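Arabinan endo-1,5-alpha-l-arabinosidase A (Cellvibrio cellulosa, PDB 1GYH) hydrolyses the alpha-1,5-linked arabinofuranosyl bonds of linear arabinan, releasing almost exclusively arabinotriose, as part of plant cell wall breakdown. Local coordinates at residues 10-15 with 273-278; 62-67 with 78-83. One frame throughout, in Å; residues are numbered along the deposited sequence.

Interaction 1: 10-15 with 273-278; sequences PVMTRE and YLVLHA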
ATOM      1  N   PRO A  10      -2.338  -4.649   3.547  1.00 15.05           N
ATOM      2  CA  PRO A  10      -2.528  -4.031   4.872  1.00 15.50           C
ATOM      3  C   PRO A  10      -1.706  -2.784   5.154  1.00 16.02           C
ATOM      4  O   PRO A  10      -0.578  -2.636   4.675  1.00 17.52           O
ATOM      5  CB  PRO A  10      -2.137  -5.136   5.834  1.00 15.54           C
ATOM      6  CG  PRO A  10      -1.030  -5.810   5.118  1.00 16.08           C
ATOM      7  CD  PRO A  10      -1.525  -5.873   3.639  1.00 15.54           C
ATOM      8  N   VAL A  11      -2.333  -1.885   5.898  1.00 16.54           N
ATOM      9  CA  VAL A  11      -1.684  -0.738   6.519  1.00 16.26           C
ATOM     10  C   VAL A  11      -2.155  -0.605   7.984  1.00 15.23           C
ATOM     11  O   VAL A  11      -3.188  -1.179   8.395  1.00 14.61           O
ATOM     12  CB  VAL A  11      -1.938   0.562   5.757  1.00 16.49           C
ATOM     13  CG1 VAL A  11      -1.278   0.531   4.356  1.00 17.81           C
ATOM     14  CG2 VAL A  11      -3.460   0.880   5.698  1.00 16.17           C
ATOM     15  N   MET A  12      -1.391   0.151   8.782  1.00 14.32           N
ATOM     16  CA  MET A  12      -1.647   0.247  10.236  1.00 13.48           C
ATOM     17  C   MET A  12      -1.304   1.627  10.757  1.00 13.22           C
ATOM     18  O   MET A  12      -0.483   2.348  10.165  1.00 14.14           O
ATOM     19  CB  MET A  12      -0.809  -0.774  11.036  1.00 13.66           C
ATOM     20  CG  MET A  12      -1.186  -2.243  10.883  1.00 14.43           C
ATOM     21  SD  MET A  12      -0.122  -3.442  11.760  1.00 15.99           S
ATOM     22  CE  MET A  12      -0.218  -2.892  13.376  1.00 15.63           C
ATOM     23  N   THR A  13      -1.926   1.965  11.877  1.00 13.83           N
ATOM     24  CA  THR A  13      -1.624   3.161  12.660  1.00 14.31           C
ATOM     25  C   THR A  13      -2.007   2.985  14.128  1.00 14.10           C
ATOM     26  O   THR A  13      -2.743   2.079  14.476  1.00 14.37           O
ATOM     27  CB  THR A  13      -2.276   4.403  12.015  1.00 14.45           C
ATOM     28  OG1 THR A  13      -1.486   5.546  12.320  1.00 13.62           O
ATOM     29  CG2 THR A  13      -3.704   4.701  12.506  1.00 14.23           C
ATOM     30  N   ARG A  14      -1.539   3.869  14.988  1.00 13.90           N
ATOM     31  CA  ARG A  14      -1.870   3.809  16.404  1.00 13.69           C
ATOM     32  C   ARG A  14      -2.518   5.123  16.810  1.00 13.76           C
ATOM     33  O   ARG A  14      -2.011   6.202  16.474  1.00 13.71           O
ATOM     34  CB  ARG A  14      -0.610   3.563  17.264  1.00 13.98           C
ATOM     35  CG  ARG A  14      -0.888   3.435  18.752  1.00 15.30           C
ATOM     36  CD  ARG A  14       0.278   2.994  19.710  0.50 16.89           C
ATOM     37  NE  ARG A  14      -0.222   2.138  20.818  0.50 19.67           N
ATOM     38  CZ  ARG A  14       0.512   1.672  21.857  0.50 19.51           C
ATOM     39  NH1 ARG A  14       1.789   1.989  21.986  0.50 20.86           N
ATOM     40  NH2 ARG A  14      -0.042   0.887  22.771  0.50 19.26           N
ATOM     41  N   GLU A  15      -3.635   5.016  17.531  1.00 13.58           N
ATOM     42  CA  GLU A  15      -4.277   6.146  18.190  1.00 13.16           C
ATOM     43  C   GLU A  15      -4.316   5.889  19.674  1.00 14.26           C
ATOM     44  O   GLU A  15      -4.983   4.954  20.139  1.00 13.51           O
ATOM     45  CB  GLU A  15      -5.711   6.329  17.680  1.00 13.26           C
ATOM     46  CG  GLU A  15      -6.459   7.526  18.304  1.00 13.08           C
ATOM     47  CD  GLU A  15      -7.901   7.696  17.849  1.00 13.76           C
ATOM     48  OE1 GLU A  15      -8.545   6.726  17.389  1.00 14.28           O
ATOM     49  OE2 GLU A  15      -8.403   8.829  17.935  1.00 11.87           O
ATOM     50  N   TYR A 273       9.303  -1.985  11.563  1.00 15.83           N
ATOM     51  CA  TYR A 273       8.404  -3.106  11.291  1.00 14.67           C
ATOM     52  C   TYR A 273       7.966  -3.102   9.819  1.00 14.67           C
ATOM     53  O   TYR A 273       7.701  -2.068   9.224  1.00 15.25           O
ATOM     54  CB  TYR A 273       7.191  -3.063  12.220  1.00 14.25           C
ATOM     55  CG  TYR A 273       7.550  -3.143  13.730  1.00 15.62           C
ATOM     56  CD1 TYR A 273       7.850  -1.986  14.442  1.00 18.18           C
ATOM     57  CD2 TYR A 273       7.567  -4.363  14.420  1.00 17.14           C
ATOM     58  CE1 TYR A 273       8.180  -2.031  15.807  1.00 15.87           C
ATOM     59  CE2 TYR A 273       7.893  -4.433  15.798  1.00 15.18           C
ATOM     60  CZ  TYR A 273       8.178  -3.251  16.476  1.00 16.45           C
ATOM     61  OH  TYR A 273       8.459  -3.246  17.827  1.00 15.92           O
ATOM     62  N   LEU A 274       7.949  -4.278   9.244  1.00 14.19           N
ATOM     63  CA  LEU A 274       7.435  -4.536   7.894  1.00 13.81           C
ATOM     64  C   LEU A 274       6.045  -5.242   8.041  1.00 13.81           C
ATOM     65  O   LEU A 274       5.925  -6.204   8.796  1.00 14.37           O
ATOM     66  CB  LEU A 274       8.400  -5.468   7.172  1.00 13.71           C
ATOM     67  CG  LEU A 274       8.050  -5.743   5.687  1.00 15.19           C
ATOM     68  CD1 LEU A 274       8.269  -4.567   4.837  1.00 19.51           C
ATOM     69  CD2 LEU A 274       8.858  -6.901   5.151  1.00 17.69           C
ATOM     70  N   VAL A 275       5.030  -4.755   7.323  1.00 13.09           N
ATOM     71  CA  VAL A 275       3.613  -5.224   7.443  1.00 12.80           C
ATOM     72  C   VAL A 275       3.190  -5.671   6.021  1.00 13.33           C
ATOM     73  O   VAL A 275       3.341  -4.922   5.072  1.00 12.77           O
ATOM     74  CB  VAL A 275       2.694  -4.109   7.973  1.00 13.16           C
ATOM     75  CG1 VAL A 275       1.223  -4.571   8.182  1.00 12.88           C
ATOM     76  CG2 VAL A 275       3.187  -3.620   9.330  1.00 13.41           C
ATOM     77  N   LEU A 276       2.720  -6.896   5.880  1.00 13.29           N
ATOM     78  CA  LEU A 276       2.403  -7.450   4.549  1.00 13.42           C
ATOM     79  C   LEU A 276       1.356  -8.573   4.607  1.00 12.97           C
ATOM     80  O   LEU A 276       0.973  -9.029   5.696  1.00 11.67           O
ATOM     81  CB  LEU A 276       3.683  -7.976   3.877  1.00 13.32           C
ATOM     82  CG  LEU A 276       4.521  -9.082   4.534  1.00 17.02           C
ATOM     83  CD1 LEU A 276       3.830 -10.432   4.422  1.00 21.23           C
ATOM     84  CD2 LEU A 276       5.851  -9.202   3.855  1.00 21.10           C
ATOM     85  N   HIS A 277       0.879  -9.009   3.432  1.00 12.12           N
ATOM     86  CA  HIS A 277       0.090 -10.237   3.377  1.00 12.26           C
ATOM     87  C   HIS A 277       0.868 -11.342   2.697  1.00 12.13           C
ATOM     88  O   HIS A 277       1.743 -11.077   1.868  1.00 13.46           O
ATOM     89  CB  HIS A 277      -1.296 -10.036   2.734  1.00 12.95           C
ATOM     90  CG  HIS A 277      -1.277  -9.819   1.250  1.00 13.24           C
ATOM     91  ND1 HIS A 277      -1.563  -8.595   0.679  1.00 13.21           N
ATOM     92  CD2 HIS A 277      -1.042 -10.669   0.221  1.00 14.48           C
ATOM     93  CE1 HIS A 277      -1.507  -8.699  -0.637  1.00 11.62           C
ATOM     94  NE2 HIS A 277      -1.172  -9.940  -0.946  1.00 14.13           N
ATOM     95  N   ALA A 278       0.540 -12.569   3.063  1.00 12.13           N
ATOM     96  CA  ALA A 278       1.195 -13.742   2.542  1.00 11.88           C
ATOM     97  C   ALA A 278       0.201 -14.887   2.389  1.00 11.55           C
ATOM     98  O   ALA A 278      -0.584 -15.152   3.296  1.00  9.96           O
ATOM     99  CB  ALA A 278       2.386 -14.147   3.468  1.00 12.65           C
TER
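The ring of Pro-10 rests against the backbone of strand 271-280, and this is the tight part of the contact. Pro-10 CG lies 3.7 Å from Leu-276 C, its carbonyl carbon. On one side of that peptide, Pro-10 CG meets Val-275 CG1 at 4.0 Å. On the other, Pro-10 CD sits at the edge of the His-277 imidazole, near its plane, 4.0 Å from ND1. The polar partner of ND1 is the backbone N-H of Asp-9, the probable proton acceptor of the active site; Pro-10 CD only packs beside it. His-8 stacks on the same imidazole. The His-277 ring leaves its strand with CG between the backbone N and the carbonyl carbon (chi1 72°), which brings ND1 to the Pro-10 end of the 10-15 segment.

The two strands belong to different blades of the five-bladed beta-propeller. Strand 11-15 is an edge strand of the sheet that also holds 18-23, whereas 271-280 lies between 257-268 and 286-296 in its blade. The contact joins the first and last blades along the sequence, next to each other where the propeller ring closes.

Further along, the packing thins. The bend at chi3 of Met-12 (57°) turns CE aside, and the sulfur does the touching. Met-12 SD lies 4.0 Å from Val-275 CG1 and almost as near CG2, the two side chains crossing at about a right angle. Beyond Met-12 the strands diverge. Thr-13, Arg-14 and Glu-15 run on to a partly exposed end, where Thr-13 OG1 bonds Gln-71 and Glu-15 bonds Thr-99 and Leu-100.

Interaction 2: 62-67 with 78-83; sequences GHLWAP and LYYSVS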
ATOM      1  N   GLY A  62     -18.371  -3.177  -4.873  1.00 19.93           N
ATOM      2  CA  GLY A  62     -18.322  -2.800  -3.473  1.00 19.84           C
ATOM      3  C   GLY A  62     -16.978  -2.944  -2.743  1.00 18.02           C
ATOM      4  O   GLY A  62     -16.849  -2.396  -1.662  1.00 18.48           O
ATOM      5  N   HIS A  63     -16.019  -3.658  -3.322  1.00 15.83           N
ATOM      6  CA  HIS A  63     -14.689  -3.866  -2.727  1.00 16.05           C
ATOM      7  C   HIS A  63     -13.737  -2.725  -3.077  1.00 15.18           C
ATOM      8  O   HIS A  63     -13.387  -2.516  -4.243  1.00 13.81           O
ATOM      9  CB  HIS A  63     -14.060  -5.197  -3.169  1.00 16.24           C
ATOM     10  CG  HIS A  63     -14.799  -6.388  -2.661  1.00 19.88           C
ATOM     11  ND1 HIS A  63     -14.306  -7.224  -1.674  1.00 20.56           N
ATOM     12  CD2 HIS A  63     -16.029  -6.855  -2.973  1.00 20.48           C
ATOM     13  CE1 HIS A  63     -15.201  -8.157  -1.414  1.00 20.66           C
ATOM     14  NE2 HIS A  63     -16.262  -7.946  -2.171  1.00 21.02           N
ATOM     15  N   LEU A  64     -13.327  -1.979  -2.051  1.00 14.96           N
ATOM     16  CA  LEU A  64     -12.307  -0.944  -2.207  1.00 14.09           C
ATOM     17  C   LEU A  64     -10.932  -1.544  -1.974  1.00 14.33           C
ATOM     18  O   LEU A  64     -10.791  -2.477  -1.177  1.00 12.99           O
ATOM     19  CB  LEU A  64     -12.579   0.218  -1.245  1.00 13.96           C
ATOM     20  CG  LEU A  64     -13.915   0.947  -1.441  1.00 13.50           C
ATOM     21  CD1 LEU A  64     -14.195   1.952  -0.287  1.00 13.80           C
ATOM     22  CD2 LEU A  64     -13.895   1.673  -2.789  1.00 12.95           C
ATOM     23  N   TRP A  65      -9.919  -1.033  -2.686  1.00 13.35           N
ATOM     24  CA  TRP A  65      -8.599  -1.670  -2.689  1.00 14.03           C
ATOM     25  C   TRP A  65      -7.503  -0.768  -2.093  1.00 13.67           C
ATOM     26  O   TRP A  65      -7.530   0.453  -2.277  1.00 14.18           O
ATOM     27  CB  TRP A  65      -8.101  -1.999  -4.081  1.00 13.90           C
ATOM     28  CG  TRP A  65      -8.967  -2.874  -5.037  1.00 14.81           C
ATOM     29  CD1 TRP A  65     -10.129  -3.518  -4.790  1.00 15.87           C
ATOM     30  CD2 TRP A  65      -8.641  -3.126  -6.399  1.00 13.44           C
ATOM     31  NE1 TRP A  65     -10.559  -4.159  -5.931  1.00 15.87           N
ATOM     32  CE2 TRP A  65      -9.641  -3.936  -6.934  1.00 16.34           C
ATOM     33  CE3 TRP A  65      -7.584  -2.738  -7.221  1.00 15.24           C
ATOM     34  CZ2 TRP A  65      -9.625  -4.377  -8.275  1.00 15.98           C
ATOM     35  CZ3 TRP A  65      -7.553  -3.192  -8.580  1.00 15.61           C
ATOM     36  CH2 TRP A  65      -8.579  -3.991  -9.076  1.00 16.08           C
ATOM     37  N   ALA A  66      -6.539  -1.426  -1.446  1.00 13.79           N
ATOM     38  CA  ALA A  66      -5.184  -0.875  -1.160  1.00 13.76           C
ATOM     39  C   ALA A  66      -5.200   0.459  -0.406  1.00 12.74           C
ATOM     40  O   ALA A  66      -4.719   1.489  -0.874  1.00 13.16           O
ATOM     41  CB  ALA A  66      -4.377  -0.794  -2.486  1.00 14.26           C
ATOM     42  N   PRO A  67      -5.735   0.441   0.805  1.00 13.18           N
ATOM     43  CA  PRO A  67      -5.858   1.663   1.564  1.00 13.23           C
ATOM     44  C   PRO A  67      -4.452   2.179   2.026  1.00 13.25           C
ATOM     45  O   PRO A  67      -3.472   1.402   2.098  1.00 12.11           O
ATOM     46  CB  PRO A  67      -6.685   1.232   2.777  1.00 13.47           C
ATOM     47  CG  PRO A  67      -6.400  -0.218   2.965  1.00 14.19           C
ATOM     48  CD  PRO A  67      -6.196  -0.740   1.561  1.00 13.37           C
ATOM     49  N   LEU A  78      -7.706   8.510   5.192  1.00 13.60           N
ATOM     50  CA  LEU A  78      -7.742   7.161   4.674  1.00 12.66           C
ATOM     51  C   LEU A  78      -7.930   7.254   3.155  1.00 13.58           C
ATOM     52  O   LEU A  78      -9.013   7.576   2.680  1.00 13.11           O
ATOM     53  CB  LEU A  78      -8.891   6.398   5.326  1.00 14.00           C
ATOM     54  CG  LEU A  78      -9.190   5.000   4.756  1.00 13.52           C
ATOM     55  CD1 LEU A  78      -7.919   4.123   4.934  1.00 16.68           C
ATOM     56  CD2 LEU A  78     -10.397   4.306   5.391  1.00 15.45           C
ATOM     57  N   TYR A  79      -6.861   6.984   2.427  1.00 14.26           N
ATOM     58  CA  TYR A  79      -6.854   6.899   0.969  1.00 14.98           C
ATOM     59  C   TYR A  79      -7.270   5.492   0.546  1.00 14.61           C
ATOM     60  O   TYR A  79      -7.006   4.544   1.254  1.00 14.67           O
ATOM     61  CB  TYR A  79      -5.474   7.263   0.410  1.00 14.73           C
ATOM     62  CG  TYR A  79      -5.087   8.666   0.802  1.00 15.18           C
ATOM     63  CD1 TYR A  79      -4.522   8.936   2.074  1.00 13.20           C
ATOM     64  CD2 TYR A  79      -5.332   9.739  -0.050  1.00 13.87           C
ATOM     65  CE1 TYR A  79      -4.202  10.242   2.438  1.00 14.50           C
ATOM     66  CE2 TYR A  79      -5.030  11.040   0.320  1.00 15.07           C
ATOM     67  CZ  TYR A  79      -4.443  11.283   1.545  1.00 14.55           C
ATOM     68  OH  TYR A  79      -4.168  12.568   1.887  1.00 15.31           O
ATOM     69  N   TYR A  80      -7.949   5.375  -0.606  1.00 13.60           N
ATOM     70  CA  TYR A  80      -8.551   4.109  -1.025  1.00 14.12           C
ATOM     71  C   TYR A  80      -8.683   4.145  -2.556  1.00 13.53           C
ATOM     72  O   TYR A  80      -8.693   5.233  -3.152  1.00 13.07           O
ATOM     73  CB  TYR A  80      -9.937   3.883  -0.341  1.00 12.64           C
ATOM     74  CG  TYR A  80     -10.971   4.965  -0.664  1.00 12.81           C
ATOM     75  CD1 TYR A  80     -11.724   4.892  -1.836  1.00 13.23           C
ATOM     76  CD2 TYR A  80     -11.125   6.107   0.153  1.00 12.15           C
ATOM     77  CE1 TYR A  80     -12.633   5.874  -2.179  1.00 14.51           C
ATOM     78  CE2 TYR A  80     -12.024   7.122  -0.174  1.00 12.83           C
ATOM     79  CZ  TYR A  80     -12.792   6.999  -1.361  1.00 14.76           C
ATOM     80  OH  TYR A  80     -13.706   7.955  -1.746  1.00 13.79           O
ATOM     81  N   SER A  81      -8.771   2.956  -3.169  1.00 13.66           N
ATOM     82  CA  SER A  81      -8.783   2.799  -4.635  1.00 12.93           C
ATOM     83  C   SER A  81     -10.126   2.189  -5.093  1.00 12.98           C
ATOM     84  O   SER A  81     -10.612   1.225  -4.511  1.00 13.25           O
ATOM     85  CB  SER A  81      -7.621   1.901  -5.107  1.00 12.94           C
ATOM     86  OG  SER A  81      -6.395   2.212  -4.433  1.00 14.05           O
ATOM     87  N   VAL A  82     -10.712   2.801  -6.109  1.00 12.77           N
ATOM     88  CA  VAL A  82     -11.864   2.253  -6.878  1.00 12.75           C
ATOM     89  C   VAL A  82     -11.319   1.813  -8.245  1.00 13.47           C
ATOM     90  O   VAL A  82     -10.681   2.577  -8.959  1.00 13.25           O
ATOM     91  CB  VAL A  82     -12.927   3.334  -7.047  1.00 11.65           C
ATOM     92  CG1 VAL A  82     -13.966   2.923  -8.100  1.00 13.71           C
ATOM     93  CG2 VAL A  82     -13.614   3.652  -5.722  1.00 10.85           C
ATOM     94  N   SER A  83     -11.557   0.567  -8.626  1.00 13.64           N
ATOM     95  CA  SER A  83     -10.991   0.058  -9.861  1.00 14.13           C
ATOM     96  C   SER A  83     -11.814  -1.071 -10.477  1.00 14.32           C
ATOM     97  O   SER A  83     -12.954  -1.319 -10.072  1.00 12.39           O
ATOM     98  CB  SER A  83      -9.561  -0.422  -9.588  1.00 15.14           C
ATOM     99  OG  SER A  83      -8.812  -0.593 -10.786  1.00 14.84           O
TER
HETATM  100  O   HOH W   1     -12.241  -1.240  -6.475  1.00 33.21           O
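Trp-65 and Ser-81 face each other as an antiparallel hydrogen-bonded pair. Trp-65 N donates to Ser-81 O at 3.0 Å, nearly straight (168°) and onto a lone pair. The return bond, Ser-81 N to Trp-65 O, is 2.9 Å but more bent. Trp-65 O takes a second bond from Ser-81 OG at 3.0 Å, which comes from above the carbonyl plane. With chi1 at -43° Ser-81 OG stands beside its own backbone N, close enough for both to reach Trp-65 O; OG is also hydrogen-bonded to the backbone N of Ala-129. A water extends the pairing where the strands part: it donates to His-63 O and accepts from Ser-83 N.

Weaker CA-H...O contacts flank these bonds. Pro-67 CA approaches Tyr-79 O at 3.1 Å, and Leu-64 CA points to Ser-81 O.

The aromatic contact is a CH-pi interaction. Ser-83 CB lies over one face of the Trp-65 indole, 3.8 Å from the centroid of the six-membered ring and 19° off its normal. The water lies over the same face of the indole, but by its five-membered ring, near CD1 and NE1.

Apolar contacts complete the interface. Leu-64 CD2 meets Val-82 CG2 at 3.5 Å and also touches Tyr-80 CD1; the Leu-64 and Tyr-80 side chains lie side by side, pointing the same way. At the far end Pro-67 CB packs on Leu-78 CD1 at 3.8 Å.

Gly-62 and His-63 probably bind substrate, so this hairpin carries part of the arabinan-binding site on one of the propeller blades. Within that blade, strand 63-72 lies between 25-26 and 75-82, and strand 90-97 pairs with 75-82 on its other side. Pro-67 and Leu-78 both reach Phe-22 of strand 18-23 in another sheet.

Both contacts are buried, but they do different work. Interaction 2 lies within one blade and joins neighbouring strands of a hairpin, so backbone hydrogen bonds lead and side chains add to them. Interaction 1 joins two blades whose strands are far apart in the sequence. It relies on apolar and edge contacts and buries about half as much surface, 220 against 433 Å². Their centres are 16 Å apart, yet they touch: Val-11 CG1 packs on Pro-67 O at 3.3 Å. Both come near Asp-9, the probable proton acceptor, and His-262, a probable calcium ligand, through His-277 in one and Ala-66 in the other.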